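Local atomic coordinates of tudor and KH domain-containing protein homolog (Drosophila melanogaster, PDB entry 5YGB), a protein that binds the N-terminal tail of Piwi through its Tudor domain and takes part in the piRNA pathway that represses transposons in the germline. Residues A[59-73]-A[108-122]. The protein carries 1 engineered substitution. Residues are numbered along the deposited sequence; the frame is centred on the assembly and turned at random. Where two conformers were deposited one is given.
Sequences QIVAAVFKFDEKWYR and DICELRTDFLTLRFQ
The guanidinium of Arg73 has Phe121 over one face, with CD1 of the ring 3.6 Å from NH2. The Phe121 ring in turn receives the guanidinium at its edge, so the two groups are not stacked flat. Backbone oxygens of residues 116-120 line the guanidinium edge. NH1 and NH2 both grip Leu119 O, at 2.8 and 2.9 Å, and that oxygen lies in the guanidinium plane. NH1 also donates to Phe116 O at 2.8 Å, which is tilted 29° from that plane. NH2 adds a weak bond to Arg120 O. The Arg73 chain bends at chi3 (-63°), turning its end into the carbonyls, while CD packs on Leu112 CD2. Asp97 makes a salt bridge to NH2, which probably balances the buried charge. A leucine in place of Arg73 would probably leave the carbonyls of Phe116 and Leu119 without their donors and free this loop to shift.

Trp71 carries Val64 CB over the centre of one face and has Ala62 O at its edge. Cys110 SG meets this ring obliquely, 4.0 Å from CH2.

Strands 60-65 and 109-111 run antiparallel. Ala62 and Cys110 form a hydrogen-bonded pair with two nearly straight N-H...O bonds. Val64 N donates to Asp108 O. Ile60 CG2, anti to the backbone N, reaches both Leu112 CD2 and Leu117 CD2. A water joins Ile60 O to Leu112 N.

This is the Tudor part of the extended domain. Strand 109-111 is an outermost strand of its antiparallel sheet, beside 60-65. Helix 25-41 covers Ala62 and Cys110 with Tyr41 and meets Arg73 with Met33. Strand 89-95 packs Leu93 on Val61 and Ala63, and Ile91 on Ile109.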
ATOM      1  N   GLN A  59       7.707  -0.797 -14.952  1.00 10.80           N
ATOM      2  CA  GLN A  59       8.784  -1.694 -14.550  1.00 10.67           C
ATOM      3  C   GLN A  59       8.666  -2.053 -13.072  1.00 11.43           C
ATOM      4  O   GLN A  59       8.357  -1.195 -12.246  1.00 11.96           O
ATOM      5  CB  GLN A  59      10.134  -1.041 -14.832  1.00 10.91           C
ATOM      6  CG  GLN A  59      11.345  -1.969 -14.738  1.00 10.87           C
ATOM      7  CD  GLN A  59      12.642  -1.226 -15.027  1.00 12.03           C
ATOM      8  OE1 GLN A  59      12.632  -0.031 -15.308  1.00 13.56           O
ATOM      9  NE2 GLN A  59      13.769  -1.930 -14.944  1.00 15.95           N
ATOM     10  N   ILE A  60       8.909  -3.318 -12.748  1.00 11.65           N
ATOM     11  CA  ILE A  60       8.950  -3.760 -11.360  1.00 10.70           C
ATOM     12  C   ILE A  60      10.402  -3.841 -10.940  1.00 11.39           C
ATOM     13  O   ILE A  60      11.213  -4.531 -11.571  1.00 12.70           O
ATOM     14  CB  ILE A  60       8.258  -5.111 -11.173  1.00 10.62           C
ATOM     15  CG1 ILE A  60       6.834  -5.084 -11.741  1.00 12.80           C
ATOM     16  CG2 ILE A  60       8.202  -5.476  -9.711  1.00 12.65           C
ATOM     17  CD1 ILE A  60       5.930  -4.010 -11.152  1.00 11.69           C
ATOM     18  N   VAL A  61      10.730  -3.131  -9.872  1.00 10.01           N
ATOM     19  CA  VAL A  61      12.109  -2.958  -9.425  1.00 10.97           C
ATOM     20  C   VAL A  61      12.251  -3.281  -7.939  1.00 10.27           C
ATOM     21  O   VAL A  61      11.257  -3.572  -7.253  1.00  9.72           O
ATOM     22  CB  VAL A  61      12.602  -1.509  -9.694  1.00  9.94           C
ATOM     23  CG1 VAL A  61      12.558  -1.189 -11.182  1.00 12.62           C
ATOM     24  CG2 VAL A  61      11.750  -0.498  -8.928  1.00 12.05           C
ATOM     25  N   ALA A  62      13.489  -3.256  -7.452  1.00 10.70           N
ATOM     26  CA  ALA A  62      13.794  -3.315  -6.028  1.00 10.19           C
ATOM     27  C   ALA A  62      14.192  -1.921  -5.576  1.00 10.84           C
ATOM     28  O   ALA A  62      14.953  -1.257  -6.277  1.00 12.04           O
ATOM     29  CB  ALA A  62      14.915  -4.309  -5.750  1.00 11.63           C
ATOM     30  N   ALA A  63      13.696  -1.470  -4.431  1.00 10.49           N
ATOM     31  CA  ALA A  63      14.053  -0.137  -3.954  1.00 10.51           C
ATOM     32  C   ALA A  63      14.213  -0.112  -2.461  1.00 12.32           C
ATOM     33  O   ALA A  63      13.442  -0.753  -1.722  1.00 13.58           O
ATOM     34  CB  ALA A  63      12.993   0.878  -4.374  1.00 13.17           C
ATOM     35  N   VAL A  64      15.191   0.661  -2.006  1.00 15.31           N
ATOM     36  CA  VAL A  64      15.378   0.827  -0.574  1.00 19.17           C
ATOM     37  C   VAL A  64      14.632   2.073  -0.126  1.00 21.74           C
ATOM     38  O   VAL A  64      14.711   3.129  -0.761  1.00 25.27           O
ATOM     39  CB  VAL A  64      16.880   0.912  -0.175  1.00 19.48           C
ATOM     40  CG1 VAL A  64      17.590   2.067  -0.874  1.00 22.94           C
ATOM     41  CG2 VAL A  64      17.024   1.023   1.339  1.00 26.87           C
ATOM     42  N   PHE A  65      13.869   1.929   0.952  1.00 24.73           N
ATOM     43  CA  PHE A  65      13.210   3.061   1.572  1.00 30.22           C
ATOM     44  C   PHE A  65      14.065   3.463   2.766  1.00 39.63           C
ATOM     45  O   PHE A  65      14.169   2.719   3.740  1.00 33.31           O
ATOM     46  CB  PHE A  65      11.784   2.706   1.989  1.00 33.79           C
ATOM     47  CG  PHE A  65      10.985   3.879   2.480  1.00 49.97           C
ATOM     48  CD1 PHE A  65      11.197   5.147   1.960  1.00 49.73           C
ATOM     49  CD2 PHE A  65      10.010   3.711   3.451  1.00 54.08           C
ATOM     50  CE1 PHE A  65      10.457   6.227   2.406  1.00 53.63           C
ATOM     51  CE2 PHE A  65       9.266   4.787   3.901  1.00 52.93           C
ATOM     52  CZ  PHE A  65       9.491   6.047   3.378  1.00 55.43           C
ATOM     53  N   LYS A  66      14.689   4.634   2.684  1.00 46.51           N
ATOM     54  CA  LYS A  66      15.751   4.985   3.619  1.00 49.64           C
ATOM     55  C   LYS A  66      15.230   5.195   5.038  1.00 51.17           C
ATOM     56  O   LYS A  66      16.021   5.230   5.984  1.00 55.62           O
ATOM     57  CB  LYS A  66      16.493   6.223   3.139  1.00 50.94           C
ATOM     58  CG  LYS A  66      17.989   6.012   3.098  1.00 57.30           C
ATOM     59  CD  LYS A  66      18.383   5.422   1.743  1.00 58.73           C
ATOM     60  CE  LYS A  66      19.701   4.656   1.822  1.00 63.02           C
ATOM     61  NZ  LYS A  66      19.627   3.509   2.778  1.00 66.26           N
ATOM     62  N   PHE A  67      13.911   5.312   5.175  1.00 46.88           N
ATOM     63  CA  PHE A  67      13.243   5.220   6.464  1.00 52.81           C
ATOM     64  C   PHE A  67      13.758   4.054   7.295  1.00 55.55           C
ATOM     65  O   PHE A  67      14.418   4.246   8.317  1.00 54.52           O
ATOM     66  CB  PHE A  67      11.739   5.062   6.255  1.00 56.70           C
ATOM     67  CG  PHE A  67      10.924   5.167   7.522  1.00 62.00           C
ATOM     68  CD1 PHE A  67      11.335   5.964   8.579  1.00 64.00           C
ATOM     69  CD2 PHE A  67       9.751   4.435   7.661  1.00 64.48           C
ATOM     70  CE1 PHE A  67      10.585   6.040   9.741  1.00 65.31           C
ATOM     71  CE2 PHE A  67       9.001   4.505   8.815  1.00 63.96           C
ATOM     72  CZ  PHE A  67       9.417   5.308   9.858  1.00 63.78           C
ATOM     73  N   ASP A  68      13.439   2.844   6.850  1.00 43.02           N
ATOM     74  CA  ASP A  68      13.759   1.642   7.606  1.00 35.27           C
ATOM     75  C   ASP A  68      14.942   0.862   7.037  1.00 32.24           C
ATOM     76  O   ASP A  68      15.291  -0.201   7.551  1.00 34.56           O
ATOM     77  CB  ASP A  68      12.526   0.738   7.681  1.00 38.69           C
ATOM     78  CG  ASP A  68      11.949   0.413   6.311  1.00 41.87           C
ATOM     79  OD1 ASP A  68      12.651   0.606   5.293  1.00 32.44           O
ATOM     80  OD2 ASP A  68      10.786  -0.038   6.255  1.00 41.63           O
ATOM     81  N   GLU A  69      15.542   1.388   5.971  1.00 27.79           N
ATOM     82  CA  GLU A  69      16.696   0.761   5.321  1.00 34.96           C
ATOM     83  C   GLU A  69      16.406  -0.656   4.801  1.00 30.75           C
ATOM     84  O   GLU A  69      17.323  -1.462   4.640  1.00 29.74           O
ATOM     85  CB  GLU A  69      17.896   0.718   6.277  1.00 43.15           C
ATOM     86  CG  GLU A  69      18.470   2.083   6.637  1.00 57.03           C
ATOM     87  CD  GLU A  69      19.318   2.045   7.899  1.00 68.98           C
ATOM     88  OE1 GLU A  69      20.000   1.022   8.131  1.00 71.91           O
ATOM     89  OE2 GLU A  69      19.306   3.040   8.657  1.00 69.28           O
ATOM     90  N   LYS A  70      15.142  -0.957   4.525  1.00 21.63           N
ATOM     91  CA  LYS A  70      14.800  -2.261   3.967  1.00 20.11           C
ATOM     92  C   LYS A  70      14.531  -2.140   2.470  1.00 14.37           C
ATOM     93  O   LYS A  70      14.253  -1.048   1.972  1.00 16.80           O
ATOM     94  CB  LYS A  70      13.592  -2.864   4.690  1.00 22.64           C
ATOM     95  CG  LYS A  70      13.849  -3.113   6.177  1.00 23.34           C
ATOM     96  CD  LYS A  70      12.593  -3.558   6.914  1.00 29.32           C
ATOM     97  CE  LYS A  70      12.921  -4.027   8.329  1.00 35.65           C
ATOM     98  NZ  LYS A  70      13.830  -5.214   8.349  1.00 42.54           N
ATOM     99  N   TRP A  71      14.653  -3.263   1.761  1.00 14.35           N
ATOM    100  CA  TRP A  71      14.446  -3.291   0.311  1.00 13.42           C
ATOM    101  C   TRP A  71      13.100  -3.909  -0.019  1.00 12.67           C
ATOM    102  O   TRP A  71      12.746  -4.966   0.509  1.00 13.11           O
ATOM    103  CB  TRP A  71      15.574  -4.063  -0.375  1.00 14.11           C
ATOM    104  CG  TRP A  71      16.855  -3.285  -0.450  1.00 14.19           C
ATOM    105  CD1 TRP A  71      17.781  -3.132   0.544  1.00 17.52           C
ATOM    106  CD2 TRP A  71      17.342  -2.548  -1.573  1.00 13.49           C
ATOM    107  NE1 TRP A  71      18.820  -2.346   0.103  1.00 15.99           N
ATOM    108  CE2 TRP A  71      18.577  -1.974  -1.192  1.00 13.05           C
ATOM    109  CE3 TRP A  71      16.863  -2.321  -2.868  1.00 12.84           C
ATOM    110  CZ2 TRP A  71      19.337  -1.186  -2.056  1.00 13.52           C
ATOM    111  CZ3 TRP A  71      17.620  -1.546  -3.731  1.00 13.63           C
ATOM    112  CH2 TRP A  71      18.839  -0.978  -3.319  1.00 14.74           C
ATOM    113  N   TYR A  72      12.383  -3.238  -0.910  1.00 11.11           N
ATOM    114  CA  TYR A  72      11.005  -3.570  -1.249  1.00 10.83           C
ATOM    115  C   TYR A  72      10.799  -3.728  -2.741  1.00  9.45           C
ATOM    116  O   TYR A  72      11.500  -3.104  -3.546  1.00 11.32           O
ATOM    117  CB  TYR A  72      10.072  -2.477  -0.718  1.00 12.99           C
ATOM    118  CG  TYR A  72      10.046  -2.437   0.796  1.00 17.89           C
ATOM    119  CD1 TYR A  72       9.300  -3.362   1.512  1.00 18.54           C
ATOM    120  CD2 TYR A  72      10.791  -1.498   1.507  1.00 19.93           C
ATOM    121  CE1 TYR A  72       9.272  -3.351   2.897  1.00 24.09           C
ATOM    122  CE2 TYR A  72      10.761  -1.471   2.893  1.00 19.29           C
ATOM    123  CZ  TYR A  72      10.006  -2.404   3.579  1.00 26.11           C
ATOM    124  OH  TYR A  72       9.969  -2.403   4.959  1.00 25.19           O
ATOM    125  N   ARG A  73       9.808  -4.535  -3.113  1.00 10.40           N
ATOM    126  CA  ARG A  73       9.344  -4.569  -4.498  1.00  9.16           C
ATOM    127  C   ARG A  73       8.525  -3.323  -4.802  1.00  9.51           C
ATOM    128  O   ARG A  73       7.655  -2.921  -4.023  1.00 11.18           O
ATOM    129  CB  ARG A  73       8.498  -5.823  -4.762  1.00  8.74           C
ATOM    130  CG  ARG A  73       9.236  -7.140  -4.480  1.00  9.68           C
ATOM    131  CD  ARG A  73       8.513  -8.354  -5.031  1.00 10.18           C
ATOM    132  NE  ARG A  73       7.208  -8.553  -4.405  1.00  9.24           N
ATOM    133  CZ  ARG A  73       6.386  -9.540  -4.745  1.00 10.64           C
ATOM    134  NH1 ARG A  73       6.737 -10.400  -5.699  1.00 11.22           N
ATOM    135  NH2 ARG A  73       5.204  -9.664  -4.145  1.00 11.09           N
ATOM    136  N   ASP A 108      18.809   4.714  -5.429  1.00 17.63           N
ATOM    137  CA  ASP A 108      18.256   3.821  -4.415  1.00 16.59           C
ATOM    138  C   ASP A 108      17.434   2.666  -5.002  1.00 14.62           C
ATOM    139  O   ASP A 108      16.662   2.016  -4.286  1.00 14.46           O
ATOM    140  CB  ASP A 108      17.378   4.615  -3.442  1.00 18.51           C
ATOM    141  CG  ASP A 108      18.184   5.516  -2.527  1.00 26.16           C
ATOM    142  OD1 ASP A 108      19.401   5.293  -2.401  1.00 28.28           O
ATOM    143  OD2 ASP A 108      17.592   6.438  -1.931  1.00 29.14           O
ATOM    144  N   ILE A 109      17.604   2.412  -6.296  1.00 13.77           N
ATOM    145  CA  ILE A 109      16.797   1.433  -7.018  1.00 12.65           C
ATOM    146  C   ILE A 109      17.707   0.446  -7.747  1.00 13.15           C
ATOM    147  O   ILE A 109      18.772   0.833  -8.235  1.00 13.63           O
ATOM    148  CB  ILE A 109      15.872   2.135  -8.028  1.00 12.59           C
ATOM    149  CG1 ILE A 109      14.973   3.128  -7.286  1.00 14.43           C
ATOM    150  CG2 ILE A 109      15.057   1.131  -8.814  1.00 12.70           C
ATOM    151  CD1 ILE A 109      14.179   4.071  -8.202  1.00 16.83           C
ATOM    152  N   CYS A 110      17.307  -0.823  -7.796  1.00 12.37           N
ATOM    153  CA  CYS A 110      17.967  -1.848  -8.611  1.00 11.64           C
ATOM    154  C   CYS A 110      16.930  -2.624  -9.400  1.00 10.71           C
ATOM    155  O   CYS A 110      15.750  -2.629  -9.053  1.00 11.13           O
ATOM    156  CB  CYS A 110      18.761  -2.841  -7.754  1.00 11.24           C
ATOM    157  SG  CYS A 110      20.181  -2.180  -6.908  1.00 14.63           S
ATOM    158  N   GLU A 111      17.363  -3.316 -10.443  1.00 11.48           N
ATOM    159  CA  GLU A 111      16.503  -4.316 -11.051  1.00 10.53           C
ATOM    160  C   GLU A 111      16.164  -5.403 -10.029  1.00 11.41           C
ATOM    161  O   GLU A 111      16.962  -5.698  -9.131  1.00 11.59           O
ATOM    162  CB  GLU A 111      17.179  -4.928 -12.278  1.00 11.95           C
ATOM    163  CG  GLU A 111      17.365  -3.923 -13.400  1.00 13.93           C
ATOM    164  CD  GLU A 111      18.025  -4.497 -14.638  1.00 15.70           C
ATOM    165  OE1 GLU A 111      17.896  -3.883 -15.717  1.00 15.46           O
ATOM    166  OE2 GLU A 111      18.688  -5.548 -14.532  1.00 15.59           O
ATOM    167  N   LEU A 112      14.991  -6.003 -10.172  1.00 10.67           N
ATOM    168  CA  LEU A 112      14.543  -7.048  -9.255  1.00  9.67           C
ATOM    169  C   LEU A 112      15.004  -8.429  -9.724  1.00 12.25           C
ATOM    170  O   LEU A 112      14.696  -8.827 -10.857  1.00 13.38           O
ATOM    171  CB  LEU A 112      13.016  -7.009  -9.131  1.00 11.24           C
ATOM    172  CG  LEU A 112      12.417  -7.944  -8.083  1.00  9.46           C
ATOM    173  CD1 LEU A 112      12.807  -7.497  -6.686  1.00 12.10           C
ATOM    174  CD2 LEU A 112      10.894  -7.986  -8.225  1.00 11.84           C
ATOM    175  N   ARG A 113      15.740  -9.148  -8.870  1.00 13.25           N
ATOM    176  CA  ARG A 113      16.140 -10.520  -9.170  1.00 14.24           C
ATOM    177  C   ARG A 113      14.887 -11.322  -9.494  1.00 13.97           C
ATOM    178  O   ARG A 113      13.892 -11.248  -8.771  1.00 13.45           O
ATOM    179  CB  ARG A 113      16.905 -11.127  -8.001  1.00 16.66           C
ATOM    180  CG  ARG A 113      17.780 -12.324  -8.364  1.00 15.71           C
ATOM    181  CD  ARG A 113      18.524 -12.827  -7.145  1.00 15.83           C
ATOM    182  NE  ARG A 113      17.647 -13.616  -6.288  1.00 15.70           N
ATOM    183  CZ  ARG A 113      17.841 -13.819  -4.986  1.00 19.76           C
ATOM    184  NH1 ARG A 113      18.871 -13.260  -4.365  1.00 19.33           N
ATOM    185  NH2 ARG A 113      16.995 -14.578  -4.305  1.00 19.30           N
ATOM    186  N   THR A 114      14.951 -12.112 -10.567  1.00 16.60           N
ATOM    187  CA  THR A 114      13.754 -12.683 -11.180  0.60 16.10           C
ATOM    188  C   THR A 114      12.911 -13.532 -10.220  1.00 15.78           C
ATOM    189  O   THR A 114      11.682 -13.480 -10.251  1.00 16.66           O
ATOM    190  CB  THR A 114      14.143 -13.518 -12.424  0.60 24.04           C
ATOM    191  OG1 THR A 114      14.745 -12.654 -13.395  0.60 24.47           O
ATOM    192  CG2 THR A 114      12.926 -14.174 -13.048  0.60 21.75           C
ATOM    193  N   ASP A 115      13.555 -14.300  -9.350  1.00 15.72           N
ATOM    194  CA  ASP A 115      12.790 -15.163  -8.450  1.00 16.48           C
ATOM    195  C   ASP A 115      11.997 -14.383  -7.397  1.00 17.19           C
ATOM    196  O   ASP A 115      11.050 -14.917  -6.818  1.00 16.80           O
ATOM    197  CB  ASP A 115      13.716 -16.182  -7.774  1.00 18.48           C
ATOM    198  CG  ASP A 115      14.822 -15.526  -6.983  1.00 18.64           C
ATOM    199  OD1 ASP A 115      15.685 -14.878  -7.617  1.00 23.05           O
ATOM    200  OD2 ASP A 115      14.836 -15.664  -5.744  1.00 23.66           O
ATOM    201  N   PHE A 116      12.349 -13.116  -7.160  1.00 14.23           N
ATOM    202  CA  PHE A 116      11.577 -12.300  -6.213  1.00 12.78           C
ATOM    203  C   PHE A 116      10.216 -11.894  -6.787  1.00 13.65           C
ATOM    204  O   PHE A 116       9.394 -11.329  -6.076  1.00 13.01           O
ATOM    205  CB  PHE A 116      12.354 -11.039  -5.808  1.00 11.76           C
ATOM    206  CG  PHE A 116      13.548 -11.294  -4.912  1.00 13.46           C
ATOM    207  CD1 PHE A 116      13.469 -12.143  -3.819  1.00 13.80           C
ATOM    208  CD2 PHE A 116      14.746 -10.654  -5.169  1.00 13.82           C
ATOM    209  CE1 PHE A 116      14.575 -12.355  -2.997  1.00 16.07           C
ATOM    210  CE2 PHE A 116      15.851 -10.864  -4.362  1.00 15.15           C
ATOM    211  CZ  PHE A 116      15.766 -11.710  -3.277  1.00 16.58           C
ATOM    212  N   LEU A 117       9.971 -12.192  -8.059  1.00 14.29           N
ATOM    213  CA  LEU A 117       8.676 -11.904  -8.682  1.00 16.25           C
ATOM    214  C   LEU A 117       7.591 -12.915  -8.363  1.00 18.31           C
ATOM    215  O   LEU A 117       6.412 -12.632  -8.583  1.00 26.52           O
ATOM    216  CB  LEU A 117       8.819 -11.843 -10.196  1.00 16.80           C
ATOM    217  CG  LEU A 117       9.374 -10.542 -10.734  1.00 18.77           C
ATOM    218  CD1 LEU A 117       9.667 -10.733 -12.198  1.00 23.63           C
ATOM    219  CD2 LEU A 117       8.368  -9.407 -10.534  1.00 17.25           C
ATOM    220  N   THR A 118       7.975 -14.087  -7.875  1.00 16.28           N
ATOM    221  CA  THR A 118       7.054 -15.215  -7.698  1.00 18.60           C
ATOM    222  C   THR A 118       5.858 -14.919  -6.787  1.00 22.34           C
ATOM    223  O   THR A 118       4.723 -15.290  -7.102  1.00 24.46           O
ATOM    224  CB  THR A 118       7.806 -16.434  -7.137  1.00 17.41           C
ATOM    225  OG1 THR A 118       8.786 -16.861  -8.094  1.00 30.75           O
ATOM    226  CG2 THR A 118       6.852 -17.585  -6.868  1.00 33.33           C
ATOM    227  N   LEU A 119       6.110 -14.281  -5.652  1.00 14.90           N
ATOM    228  CA  LEU A 119       5.052 -14.013  -4.683  1.00 12.46           C
ATOM    229  C   LEU A 119       4.026 -13.019  -5.228  1.00 13.95           C
ATOM    230  O   LEU A 119       4.388 -11.976  -5.775  1.00 12.86           O
ATOM    231  CB  LEU A 119       5.647 -13.473  -3.379  1.00 14.66           C
ATOM    232  CG  LEU A 119       4.662 -13.199  -2.242  1.00 13.42           C
ATOM    233  CD1 LEU A 119       4.013 -14.482  -1.752  1.00 17.93           C
ATOM    234  CD2 LEU A 119       5.374 -12.505  -1.087  1.00 15.06           C
ATOM    235  N   ARG A 120       2.746 -13.345  -5.075  1.00 13.61           N
ATOM    236  CA  ARG A 120       1.657 -12.426  -5.405  1.00 14.87           C
ATOM    237  C   ARG A 120       1.914 -11.036  -4.809  1.00 12.31           C
ATOM    238  O   ARG A 120       2.377 -10.930  -3.676  1.00 12.60           O
ATOM    239  CB  ARG A 120       0.331 -13.022  -4.880  1.00 18.11           C
ATOM    240  CG  ARG A 120      -0.850 -12.064  -4.758  1.00 21.18           C
ATOM    241  CD  ARG A 120      -2.137 -12.727  -4.201  1.00 16.97           C
ATOM    242  NE  ARG A 120      -3.087 -11.667  -3.876  1.00 19.07           N
ATOM    243  CZ  ARG A 120      -3.197 -11.117  -2.671  1.00 18.80           C
ATOM    244  NH1 ARG A 120      -2.456 -11.561  -1.663  1.00 17.16           N
ATOM    245  NH2 ARG A 120      -4.056 -10.130  -2.465  1.00 19.73           N
ATOM    246  N   PHE A 121       1.652  -9.969  -5.562  1.00 11.85           N
ATOM    247  CA  PHE A 121       1.765  -8.629  -4.985  1.00  9.94           C
ATOM    248  C   PHE A 121       0.783  -8.544  -3.807  1.00 10.82           C
ATOM    249  O   PHE A 121      -0.416  -8.838  -3.947  1.00 13.24           O
ATOM    250  CB  PHE A 121       1.486  -7.538  -6.026  1.00 11.59           C
ATOM    251  CG  PHE A 121       2.544  -7.417  -7.107  1.00 12.39           C
ATOM    252  CD1 PHE A 121       3.706  -8.172  -7.079  1.00 13.96           C
ATOM    253  CD2 PHE A 121       2.374  -6.509  -8.138  1.00 14.80           C
ATOM    254  CE1 PHE A 121       4.667  -8.040  -8.083  1.00 15.17           C
ATOM    255  CE2 PHE A 121       3.339  -6.367  -9.138  1.00 14.83           C
ATOM    256  CZ  PHE A 121       4.471  -7.132  -9.104  1.00 15.63           C
ATOM    257  N   GLN A 122       1.274  -8.161  -2.634  1.00  9.56           N
ATOM    258  CA  GLN A 122       0.520  -8.418  -1.410  1.00  9.25           C
ATOM    259  C   GLN A 122      -0.510  -7.365  -1.003  1.00 10.79           C
ATOM    260  O   GLN A 122      -1.398  -7.669  -0.201  1.00 10.87           O
ATOM    261  CB  GLN A 122       1.512  -8.640  -0.257  1.00 10.16           C
ATOM    262  CG  GLN A 122       2.286  -9.945  -0.385  1.00 10.53           C
ATOM    263  CD  GLN A 122       1.370 -11.130  -0.223  1.00 11.89           C
ATOM    264  OE1 GLN A 122       0.742 -11.304   0.822  1.00 12.50           O
ATOM    265  NE2 GLN A 122       1.256 -11.931  -1.268  1.00 12.44           N
TER
HETATM  266  O   HOH W   1      16.825  -1.327 -15.627  1.00 13.19           O
HETATM  267  O   HOH W   2      13.704  -4.863 -12.581  1.00 15.05           O
HETATM  268  O   HOH W   3      15.126   5.817  -0.514  1.00 31.37           O